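Local coordinates for protein ADP-ribosylating toxin CARDS (Mycoplasma pneumoniae, PDB 4TLV) that transfers ADP-ribose from NAD(+) to multiple target proteins as a mono-ADP-ribosylating toxin, and causes vacuolization of mammalian cells, at residues A[11-16]-A[58-63]; A[53-58]-A[131-136]; A[296-301]-A[349-354]. All coordinates share one frame; numbering follows the deposited sequence.

Contact 1 of 3, residues A[11-16]-A[58-63]; sequences YRVDLR and AAIRFF
The rim of the F62 ring, not its face, meets V13: CE1 of F62 stands 3.8 Å from CB of V13, close to the plane of the ring, and CZ of F62 is next to CG1. One face of the same ring is occupied by CB of F63, 4.1 Å above the plane and over the ring centre. The F63 ring itself is touched by V13 only at an oblique angle, CD1 to CG1. A third flat group, the R12 guanidinium, lies on the other side of the strand from V13 and forms a salt bridge with D14, NE and NH2 both donating side-on to OD2, NE at 3.1 Å on the anti lone pair, while NH1 of R12 bonds to the carbonyl of S51.

V13 carries the contact. Its two methyls part company: CG1, anti to the backbone N (chi1 173°), goes to the phenylalanines, whereas CG2 packs against the backbone of A59 and I60, 3.5 Å from A59 O and 3.8 Å from I60 CA. Earlier on the strand, CB of Y11 rests 3.9 Å from CB of A59. No direct hydrogen bond links the segments. A water joins them instead, accepting from V13 N at 2.9 Å and donating to A59 O at 2.8 Å.

The contact seats strand 9-14, an outermost strand of the five-stranded sheet in the mART domain, against helix 56-60 and the 3-10 turn after it. Its chemistry implies an apolar interface in which a single bridging water satisfies a strand N-H and a helix carbonyl together.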
loop_
_atom_site.group_PDB
_atom_site.type_symbol
_atom_site.label_atom_id
_atom_site.label_comp_id
_atom_site.label_asym_id
_atom_site.label_seq_id
_atom_site.Cartn_x
_atom_site.Cartn_y
_atom_site.Cartn_z
ATOM N N TYR A 11 10.648 7.667 -6.940
ATOM C CA TYR A 11 11.982 7.176 -6.547
ATOM C C TYR A 11 12.306 5.874 -7.231
ATOM O O TYR A 11 11.418 5.056 -7.491
ATOM C CB TYR A 11 12.040 6.951 -5.029
ATOM C CG TYR A 11 11.737 8.220 -4.312
ATOM C CD1 TYR A 11 12.754 9.113 -4.008
ATOM C CD2 TYR A 11 10.423 8.568 -3.993
ATOM C CE1 TYR A 11 12.482 10.309 -3.391
ATOM C CE2 TYR A 11 10.144 9.786 -3.380
ATOM C CZ TYR A 11 11.189 10.645 -3.084
ATOM O OH TYR A 11 10.946 11.854 -2.466
ATOM N N ARG A 12 13.591 5.654 -7.467
ATOM C CA ARG A 12 14.018 4.444 -8.145
ATOM C C ARG A 12 15.425 4.081 -7.693
ATOM O O ARG A 12 16.319 4.937 -7.678
ATOM C CB ARG A 12 14.027 4.675 -9.658
ATOM C CG ARG A 12 14.405 3.415 -10.470
ATOM C CD ARG A 12 14.576 3.760 -11.960
ATOM N NE ARG A 12 15.306 2.703 -12.660
ATOM C CZ ARG A 12 14.752 1.590 -13.125
ATOM N NH1 ARG A 12 13.445 1.368 -12.975
ATOM N NH2 ARG A 12 15.514 0.685 -13.731
ATOM N N VAL A 13 15.614 2.819 -7.324
ATOM C CA VAL A 13 16.942 2.316 -6.976
ATOM C C VAL A 13 17.534 1.675 -8.229
ATOM O O VAL A 13 16.883 0.861 -8.890
ATOM C CB VAL A 13 16.861 1.275 -5.821
ATOM C CG1 VAL A 13 18.238 0.614 -5.555
ATOM C CG2 VAL A 13 16.300 1.924 -4.546
ATOM N N ASP A 14 18.763 2.047 -8.567
ATOM C CA ASP A 14 19.384 1.590 -9.796
ATOM C C ASP A 14 20.876 1.440 -9.508
ATOM O O ASP A 14 21.437 2.223 -8.760
ATOM C CB ASP A 14 19.150 2.641 -10.891
ATOM C CG ASP A 14 19.300 2.088 -12.286
ATOM O OD1 ASP A 14 20.418 1.665 -12.645
ATOM O OD2 ASP A 14 18.305 2.103 -13.045
ATOM N N LEU A 15 21.515 0.431 -10.085
ATOM C CA LEU A 15 22.937 0.212 -9.819
ATOM C C LEU A 15 23.838 1.175 -10.599
ATOM O O LEU A 15 25.008 1.345 -10.263
ATOM C CB LEU A 15 23.319 -1.251 -10.072
ATOM C CG LEU A 15 23.076 -2.148 -8.845
ATOM C CD1 LEU A 15 21.604 -2.242 -8.515
ATOM C CD2 LEU A 15 23.671 -3.539 -9.033
ATOM N N ARG A 16 23.294 1.826 -11.623
ATOM C CA ARG A 16 24.070 2.811 -12.373
ATOM C C ARG A 16 24.364 4.039 -11.513
ATOM O O ARG A 16 23.516 4.491 -10.742
ATOM C CB ARG A 16 23.347 3.218 -13.649
ATOM C CG ARG A 16 23.107 2.067 -14.606
ATOM C CD ARG A 16 22.411 2.547 -15.863
ATOM N NE ARG A 16 21.960 1.427 -16.683
ATOM C CZ ARG A 16 22.662 0.906 -17.684
ATOM N NH1 ARG A 16 23.848 1.415 -17.997
ATOM N NH2 ARG A 16 22.176 -0.117 -18.378
ATOM N N ALA A 58 9.328 2.010 -0.512
ATOM C CA ALA A 58 8.854 1.020 -1.471
ATOM C C ALA A 58 9.861 0.803 -2.605
ATOM O O ALA A 58 10.034 -0.320 -3.073
ATOM C CB ALA A 58 7.467 1.417 -2.022
ATOM N N ALA A 59 10.528 1.867 -3.049
ATOM C CA ALA A 59 11.538 1.722 -4.103
ATOM C C ALA A 59 12.682 0.803 -3.660
ATOM O O ALA A 59 13.302 0.142 -4.488
ATOM C CB ALA A 59 12.105 3.087 -4.521
ATOM N N ILE A 60 12.990 0.795 -2.366
ATOM C CA ILE A 60 14.198 0.103 -1.906
ATOM C C ILE A 60 13.923 -1.279 -1.307
ATOM O O ILE A 60 14.856 -2.047 -1.035
ATOM C CB ILE A 60 15.042 0.972 -0.924
ATOM C CG1 ILE A 60 16.444 0.371 -0.751
ATOM C CG2 ILE A 60 14.375 1.055 0.428
ATOM C CD1 ILE A 60 17.448 1.334 -0.094
ATOM N N ARG A 61 12.649 -1.625 -1.137
ATOM C CA ARG A 61 12.310 -2.920 -0.518
ATOM C C ARG A 61 13.006 -4.127 -1.167
ATOM O O ARG A 61 13.543 -4.999 -0.455
ATOM C CB ARG A 61 10.791 -3.128 -0.461
ATOM C CG ARG A 61 10.329 -4.490 0.128
ATOM C CD ARG A 61 10.944 -4.797 1.497
ATOM N NE ARG A 61 10.554 -6.140 1.925
ATOM C CZ ARG A 61 11.154 -7.259 1.515
ATOM N NH1 ARG A 61 12.190 -7.187 0.688
ATOM N NH2 ARG A 61 10.719 -8.454 1.937
ATOM N N PHE A 62 13.011 -4.203 -2.499
ATOM C CA PHE A 62 13.585 -5.386 -3.167
ATOM C C PHE A 62 15.052 -5.518 -2.783
ATOM O O PHE A 62 15.598 -6.618 -2.724
ATOM C CB PHE A 62 13.474 -5.300 -4.705
ATOM C CG PHE A 62 14.496 -4.383 -5.337
ATOM C CD1 PHE A 62 14.269 -3.011 -5.410
ATOM C CD2 PHE A 62 15.695 -4.882 -5.829
ATOM C CE1 PHE A 62 15.212 -2.146 -5.967
ATOM C CE2 PHE A 62 16.656 -4.016 -6.393
ATOM C CZ PHE A 62 16.405 -2.649 -6.464
ATOM N N PHE A 63 15.676 -4.377 -2.528
ATOM C CA PHE A 63 17.110 -4.311 -2.294
ATOM C C PHE A 63 17.491 -4.906 -0.926
ATOM O O PHE A 63 18.664 -5.207 -0.675
ATOM C CB PHE A 63 17.570 -2.846 -2.438
ATOM C CG PHE A 63 19.053 -2.685 -2.610
ATOM C CD1 PHE A 63 19.689 -3.166 -3.739
ATOM C CD2 PHE A 63 19.803 -2.022 -1.654
ATOM C CE1 PHE A 63 21.056 -3.001 -3.908
ATOM C CE2 PHE A 63 21.166 -1.858 -1.814
ATOM C CZ PHE A 63 21.791 -2.351 -2.945
HETATM O O HOH W 1 13.397 0.914 -7.159
#

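Contact 2 of 3, residues A[53-58]-A[131-136]; sequences SETPTA and YQREWF
E54 meets both R133 and W135, one carboxylate oxygen for each. OE1 accepts from the indole NE1 of W135 at 2.8 Å, through its anti lone pair and within 4° of the ring plane, in a nearly straight bond (166°). OE2 receives NH2 of R133, also at 2.8 Å, in a salt bridge; the nitrogen comes from above the carboxylate plane, although OE2 lies in the guanidinium plane, and the two planes are almost perpendicular (87°). R590 near the C-terminus is a second ionic partner of OE2, and the two arginines would be expected to favour the charged carboxylate.

R133 reaches this position by folding back at chi2 and chi3, which also lays one guanidinium face against CG2 of T55, 3.6 Å from NH1. Backbone pairing sets the frame: S53 and E134 form an antiparallel non-hydrogen-bonded pair between strands 49-53 and 134-138 of the three-stranded mART sheet, and E54 N donates to R133 O at 2.9 Å. Just beyond the strand T55 is the N-cap of helix 56-60, its OG1 accepting from A58 N at 3.1 Å.

The buried S53 hydroxyl donates to Q132 O at 2.8 Å, meeting the carbonyl from a tilted direction, and takes a weak bond from T55 N. CB of A58 fits against the carbonyls of Y131 and Q132, 3.3 Å from Y131 O.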
loop_
_atom_site.group_PDB
_atom_site.type_symbol
_atom_site.label_atom_id
_atom_site.label_comp_id
_atom_site.label_asym_id
_atom_site.label_seq_id
_atom_site.Cartn_x
_atom_site.Cartn_y
_atom_site.Cartn_z
ATOM N N SER A 53 8.768 4.360 -7.832
ATOM C CA SER A 53 7.868 4.164 -6.704
ATOM C C SER A 53 7.509 5.516 -6.066
ATOM O O SER A 53 8.293 6.458 -6.101
ATOM C CB SER A 53 8.527 3.238 -5.676
ATOM O OG SER A 53 7.714 3.126 -4.522
ATOM N N GLU A 54 6.313 5.614 -5.498
ATOM C CA GLU A 54 5.885 6.848 -4.867
ATOM C C GLU A 54 6.687 7.165 -3.594
ATOM O O GLU A 54 6.741 8.308 -3.176
ATOM C CB GLU A 54 4.383 6.783 -4.558
ATOM C CG GLU A 54 3.704 8.144 -4.453
ATOM C CD GLU A 54 2.190 8.008 -4.290
ATOM O OE1 GLU A 54 1.516 7.530 -5.231
ATOM O OE2 GLU A 54 1.677 8.371 -3.215
ATOM N N THR A 55 7.322 6.167 -2.988
ATOM C CA THR A 55 8.110 6.411 -1.761
ATOM C C THR A 55 9.479 5.740 -1.826
ATOM O O THR A 55 9.632 4.705 -2.474
ATOM C CB THR A 55 7.420 5.857 -0.474
ATOM O OG1 THR A 55 7.392 4.420 -0.504
ATOM C CG2 THR A 55 5.993 6.401 -0.310
ATOM N N PRO A 56 10.474 6.303 -1.114
ATOM C CA PRO A 56 11.796 5.671 -1.065
ATOM C C PRO A 56 11.732 4.279 -0.431
ATOM O O PRO A 56 12.429 3.360 -0.854
ATOM C CB PRO A 56 12.610 6.615 -0.159
ATOM C CG PRO A 56 11.927 7.924 -0.268
ATOM C CD PRO A 56 10.457 7.614 -0.437
ATOM N N THR A 57 10.891 4.119 0.580
ATOM C CA THR A 57 10.796 2.839 1.254
ATOM C C THR A 57 10.324 1.719 0.318
ATOM O O THR A 57 10.852 0.605 0.355
ATOM C CB THR A 57 9.878 2.925 2.484
ATOM O OG1 THR A 57 10.404 3.900 3.388
ATOM C CG2 THR A 57 9.801 1.575 3.184
ATOM N N ALA A 58 9.328 2.010 -0.512
ATOM C CA ALA A 58 8.854 1.020 -1.471
ATOM C C ALA A 58 9.861 0.803 -2.605
ATOM O O ALA A 58 10.034 -0.320 -3.073
ATOM C CB ALA A 58 7.467 1.417 -2.022
ATOM N N TYR A 131 2.297 -3.004 -2.961
ATOM C CA TYR A 131 3.185 -2.315 -2.019
ATOM C C TYR A 131 4.295 -1.560 -2.746
ATOM O O TYR A 131 4.930 -0.666 -2.173
ATOM C CB TYR A 131 3.827 -3.316 -1.043
ATOM C CG TYR A 131 4.955 -4.102 -1.692
ATOM C CD1 TYR A 131 6.264 -3.633 -1.665
ATOM C CD2 TYR A 131 4.703 -5.299 -2.352
ATOM C CE1 TYR A 131 7.287 -4.324 -2.286
ATOM C CE2 TYR A 131 5.724 -5.995 -2.989
ATOM C CZ TYR A 131 7.012 -5.509 -2.943
ATOM O OH TYR A 131 8.033 -6.202 -3.566
ATOM N N GLN A 132 4.563 -1.942 -3.998
ATOM C CA GLN A 132 5.577 -1.249 -4.797
ATOM C C GLN A 132 5.237 0.227 -5.053
ATOM O O GLN A 132 6.112 1.021 -5.404
ATOM C CB GLN A 132 5.826 -1.983 -6.127
ATOM C CG GLN A 132 6.442 -3.370 -5.932
ATOM C CD GLN A 132 6.672 -4.109 -7.233
ATOM O OE1 GLN A 132 7.746 -4.866 -7.277
ATOM N NE2 GLN A 132 5.892 -3.992 -8.195
ATOM N N ARG A 133 3.972 0.591 -4.871
ATOM C CA ARG A 133 3.539 1.967 -5.100
ATOM C C ARG A 133 4.036 2.450 -6.456
ATOM O O ARG A 133 4.522 3.574 -6.574
ATOM C CB ARG A 133 4.074 2.896 -3.993
ATOM C CG ARG A 133 3.611 2.524 -2.580
ATOM C CD ARG A 133 2.233 3.089 -2.240
ATOM N NE ARG A 133 2.186 4.567 -2.161
ATOM C CZ ARG A 133 2.481 5.286 -1.077
ATOM N NH1 ARG A 133 2.894 4.700 0.055
ATOM N NH2 ARG A 133 2.372 6.613 -1.119
ATOM N N GLU A 134 3.919 1.606 -7.481
ATOM C CA GLU A 134 4.578 1.886 -8.767
ATOM C C GLU A 134 3.930 2.998 -9.580
ATOM O O GLU A 134 2.726 3.008 -9.797
ATOM C CB GLU A 134 4.694 0.633 -9.661
ATOM C CG GLU A 134 5.338 0.978 -11.028
ATOM C CD GLU A 134 5.630 -0.223 -11.910
ATOM O OE1 GLU A 134 5.199 -1.350 -11.578
ATOM O OE2 GLU A 134 6.292 -0.022 -12.950
ATOM N N TRP A 135 4.755 3.939 -10.012
ATOM C CA TRP A 135 4.387 4.868 -11.078
ATOM C C TRP A 135 5.323 4.483 -12.215
ATOM O O TRP A 135 6.539 4.392 -12.018
ATOM C CB TRP A 135 4.646 6.312 -10.640
ATOM C CG TRP A 135 3.612 6.828 -9.683
ATOM C CD1 TRP A 135 3.531 6.575 -8.352
ATOM C CD2 TRP A 135 2.502 7.679 -10.006
ATOM N NE1 TRP A 135 2.436 7.218 -7.813
ATOM C CE2 TRP A 135 1.795 7.905 -8.810
ATOM C CE3 TRP A 135 2.047 8.280 -11.194
ATOM C CZ2 TRP A 135 0.653 8.709 -8.758
ATOM C CZ3 TRP A 135 0.913 9.059 -11.145
ATOM C CH2 TRP A 135 0.224 9.274 -9.925
ATOM N N PHE A 136 4.769 4.184 -13.381
ATOM C CA PHE A 136 5.614 3.838 -14.511
ATOM C C PHE A 136 5.638 4.998 -15.484
ATOM O O PHE A 136 4.671 5.762 -15.568
ATOM C CB PHE A 136 5.161 2.535 -15.187
ATOM C CG PHE A 136 3.792 2.601 -15.833
ATOM C CD1 PHE A 136 2.642 2.358 -15.085
ATOM C CD2 PHE A 136 3.659 2.863 -17.194
ATOM C CE1 PHE A 136 1.383 2.395 -15.669
ATOM C CE2 PHE A 136 2.391 2.896 -17.787
ATOM C CZ PHE A 136 1.257 2.654 -17.015
#

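Contact 3 of 3, residues A[296-301]-A[349-354]; sequences NNNVFL and KVHLSV
Two strands of the D2 beta-trefoil domain, 298-303 and 348-354, approach each other here near the start of the first. Within the segments the axes come to 5.0 Å, but their N-to-C directions make an angle of 138°, well short of antiparallel. One direct hydrogen bond spans the gap, L352 N to N297 O, 2.7 Å long, nearly straight at 170° and in the carbonyl plane.

N297 O has a second neighbour. Besides accepting from L352, it sits 3.0 Å above one face of the H351 imidazole, displaced toward the rim; its approach to ND1 is too badly angled for a hydrogen bond. At the edge of the same ring lies OD1 of N298, 3.2 Å from CE1, with the amide turned 61° from the imidazole. N296 OD1 accepts from N298 N, an Asx turn that shapes the bend leading into the strand. The amide oxygen of N297 has its partner in N488 of the D3 domain.

Where the backbones diverge, water replaces direct pairing. One molecule accepts from V299 N and hydrogen-bonds in the imidazole plane to H351 ND1, 2.8 Å away; a second is placed to donate to V299 O at 2.7 Å. Both are also positioned to bond to V350 O, though neither has protons enough for all the acceptors around it. The V299 side chain points toward 349-354: CG2 meets CD2 of L352 at 3.6 Å, the side chains crossing at about a right angle, and CG1, anti to the backbone N, faces CG1 of V350 at 4.1 Å. L290, L337 and L403 of neighbouring strands add to this apolar cluster. V299, V350 and L352 thus contribute to the apolar core round which a beta-trefoil arranges its hairpins with pseudo-threefold symmetry.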
loop_
_atom_site.group_PDB
_atom_site.type_symbol
_atom_site.label_atom_id
_atom_site.label_comp_id
_atom_site.label_asym_id
_atom_site.label_seq_id
_atom_site.Cartn_x
_atom_site.Cartn_y
_atom_site.Cartn_z
ATOM N N ASN A 296 -10.114 -3.099 23.295
ATOM C CA ASN A 296 -10.235 -1.646 23.411
ATOM C C ASN A 296 -9.270 -0.899 22.495
ATOM O O ASN A 296 -9.115 0.316 22.606
ATOM C CB ASN A 296 -10.015 -1.207 24.856
ATOM C CG ASN A 296 -8.718 -1.742 25.435
ATOM O OD1 ASN A 296 -7.780 -2.049 24.701
ATOM N ND2 ASN A 296 -8.664 -1.866 26.763
ATOM N N ASN A 297 -8.612 -1.635 21.604
ATOM C CA ASN A 297 -7.652 -1.035 20.671
ATOM C C ASN A 297 -6.474 -0.322 21.333
ATOM O O ASN A 297 -5.743 0.398 20.674
ATOM C CB ASN A 297 -8.353 -0.102 19.668
ATOM C CG ASN A 297 -9.066 -0.876 18.560
ATOM O OD1 ASN A 297 -8.833 -2.070 18.378
ATOM N ND2 ASN A 297 -9.949 -0.206 17.843
ATOM N N ASN A 298 -6.271 -0.524 22.630
ATOM C CA ASN A 298 -5.127 0.110 23.287
ATOM C C ASN A 298 -3.791 -0.529 22.887
ATOM O O ASN A 298 -3.707 -1.740 22.691
ATOM C CB ASN A 298 -5.276 0.057 24.810
ATOM C CG ASN A 298 -6.329 1.028 25.331
ATOM O OD1 ASN A 298 -6.726 1.959 24.634
ATOM N ND2 ASN A 298 -6.771 0.817 26.563
ATOM N N VAL A 299 -2.760 0.299 22.787
ATOM C CA VAL A 299 -1.392 -0.155 22.573
ATOM C C VAL A 299 -0.626 0.373 23.769
ATOM O O VAL A 299 -0.821 1.519 24.156
ATOM C CB VAL A 299 -0.796 0.454 21.309
ATOM C CG1 VAL A 299 0.691 0.017 21.133
ATOM C CG2 VAL A 299 -1.633 0.055 20.089
ATOM N N PHE A 300 0.234 -0.447 24.362
ATOM C CA PHE A 300 0.941 -0.006 25.556
ATOM C C PHE A 300 2.233 -0.767 25.774
ATOM O O PHE A 300 2.527 -1.741 25.077
ATOM C CB PHE A 300 0.036 -0.157 26.775
ATOM C CG PHE A 300 -0.620 -1.484 26.860
ATOM C CD1 PHE A 300 -1.841 -1.707 26.247
ATOM C CD2 PHE A 300 -0.014 -2.529 27.533
ATOM C CE1 PHE A 300 -2.454 -2.961 26.323
ATOM C CE2 PHE A 300 -0.619 -3.767 27.611
ATOM C CZ PHE A 300 -1.834 -3.986 26.999
ATOM N N LEU A 301 2.989 -0.325 26.772
ATOM C CA LEU A 301 4.306 -0.877 27.057
ATOM C C LEU A 301 4.303 -1.482 28.453
ATOM O O LEU A 301 3.767 -0.892 29.390
ATOM C CB LEU A 301 5.348 0.246 27.000
ATOM C CG LEU A 301 5.448 1.065 25.717
ATOM C CD1 LEU A 301 6.119 2.412 25.984
ATOM C CD2 LEU A 301 6.213 0.284 24.670
ATOM N N LYS A 349 -0.341 9.909 19.783
ATOM C CA LYS A 349 -0.509 8.747 20.641
ATOM C C LYS A 349 -0.819 7.507 19.803
ATOM O O LYS A 349 -1.638 7.553 18.889
ATOM C CB LYS A 349 -1.635 8.988 21.640
ATOM C CG LYS A 349 -2.187 7.729 22.264
ATOM C CD LYS A 349 -1.560 7.455 23.612
ATOM C CE LYS A 349 -2.617 7.442 24.704
ATOM N NZ LYS A 349 -3.498 6.237 24.646
ATOM N N VAL A 350 -0.160 6.400 20.114
ATOM C CA VAL A 350 -0.365 5.181 19.340
ATOM C C VAL A 350 -1.545 4.359 19.874
ATOM O O VAL A 350 -1.700 4.186 21.081
ATOM C CB VAL A 350 0.908 4.334 19.309
ATOM C CG1 VAL A 350 0.729 3.132 18.395
ATOM C CG2 VAL A 350 2.086 5.189 18.851
ATOM N N HIS A 351 -2.359 3.836 18.957
ATOM C CA HIS A 351 -3.590 3.126 19.293
ATOM C C HIS A 351 -3.860 2.204 18.102
ATOM O O HIS A 351 -3.363 2.454 17.014
ATOM C CB HIS A 351 -4.720 4.156 19.420
ATOM C CG HIS A 351 -5.919 3.679 20.177
ATOM N ND1 HIS A 351 -6.074 3.330 21.475
ATOM C CD2 HIS A 351 -7.166 3.560 19.598
ATOM C CE1 HIS A 351 -7.394 2.978 21.649
ATOM N NE2 HIS A 351 -8.033 3.134 20.502
ATOM N N LEU A 352 -4.659 1.160 18.281
ATOM C CA LEU A 352 -4.937 0.268 17.157
ATOM C C LEU A 352 -6.043 0.829 16.277
ATOM O O LEU A 352 -6.924 1.545 16.758
ATOM C CB LEU A 352 -5.338 -1.130 17.648
ATOM C CG LEU A 352 -4.293 -1.953 18.406
ATOM C CD1 LEU A 352 -4.896 -3.316 18.771
ATOM C CD2 LEU A 352 -3.033 -2.127 17.564
ATOM N N SER A 353 -5.981 0.526 14.984
ATOM C CA SER A 353 -7.147 0.667 14.121
ATOM C C SER A 353 -7.110 -0.374 13.004
ATOM O O SER A 353 -6.117 -1.083 12.839
ATOM C CB SER A 353 -7.292 2.088 13.560
ATOM O OG SER A 353 -6.278 2.367 12.636
ATOM N N VAL A 354 -8.202 -0.487 12.261
ATOM C CA VAL A 354 -8.304 -1.484 11.195
ATOM C C VAL A 354 -7.176 -1.284 10.169
ATOM O O VAL A 354 -6.997 -0.185 9.641
ATOM C CB VAL A 354 -9.683 -1.419 10.515
ATOM C CG1 VAL A 354 -9.743 -2.315 9.260
ATOM C CG2 VAL A 354 -10.761 -1.849 11.499
HETATM O O HOH W 2 -3.616 3.137 22.885
HETATM O O HOH W 3 -0.407 4.179 23.664
#

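Contacts 1 and 2 form one continuous region of the mART domain, their centres 9 Å apart. They share A58 and helix 56-60, and S53 N of contact 2 lies 2.8 Å from Y11 O of contact 1, a probable hydrogen bond between their strands. Along the chain their segments alternate. Contact 1 sets the helix region against strand 9-14 of the five-stranded sheet, and contact 2 links it with strand 134-138 of the three-stranded sheet. Contact 3 follows later in sequence, in the D2 trefoil, with its centre 32 Å from that of contact 1 and 28 Å from that of contact 2. It touches neither, as expected for contacts in different domains, mART and D2.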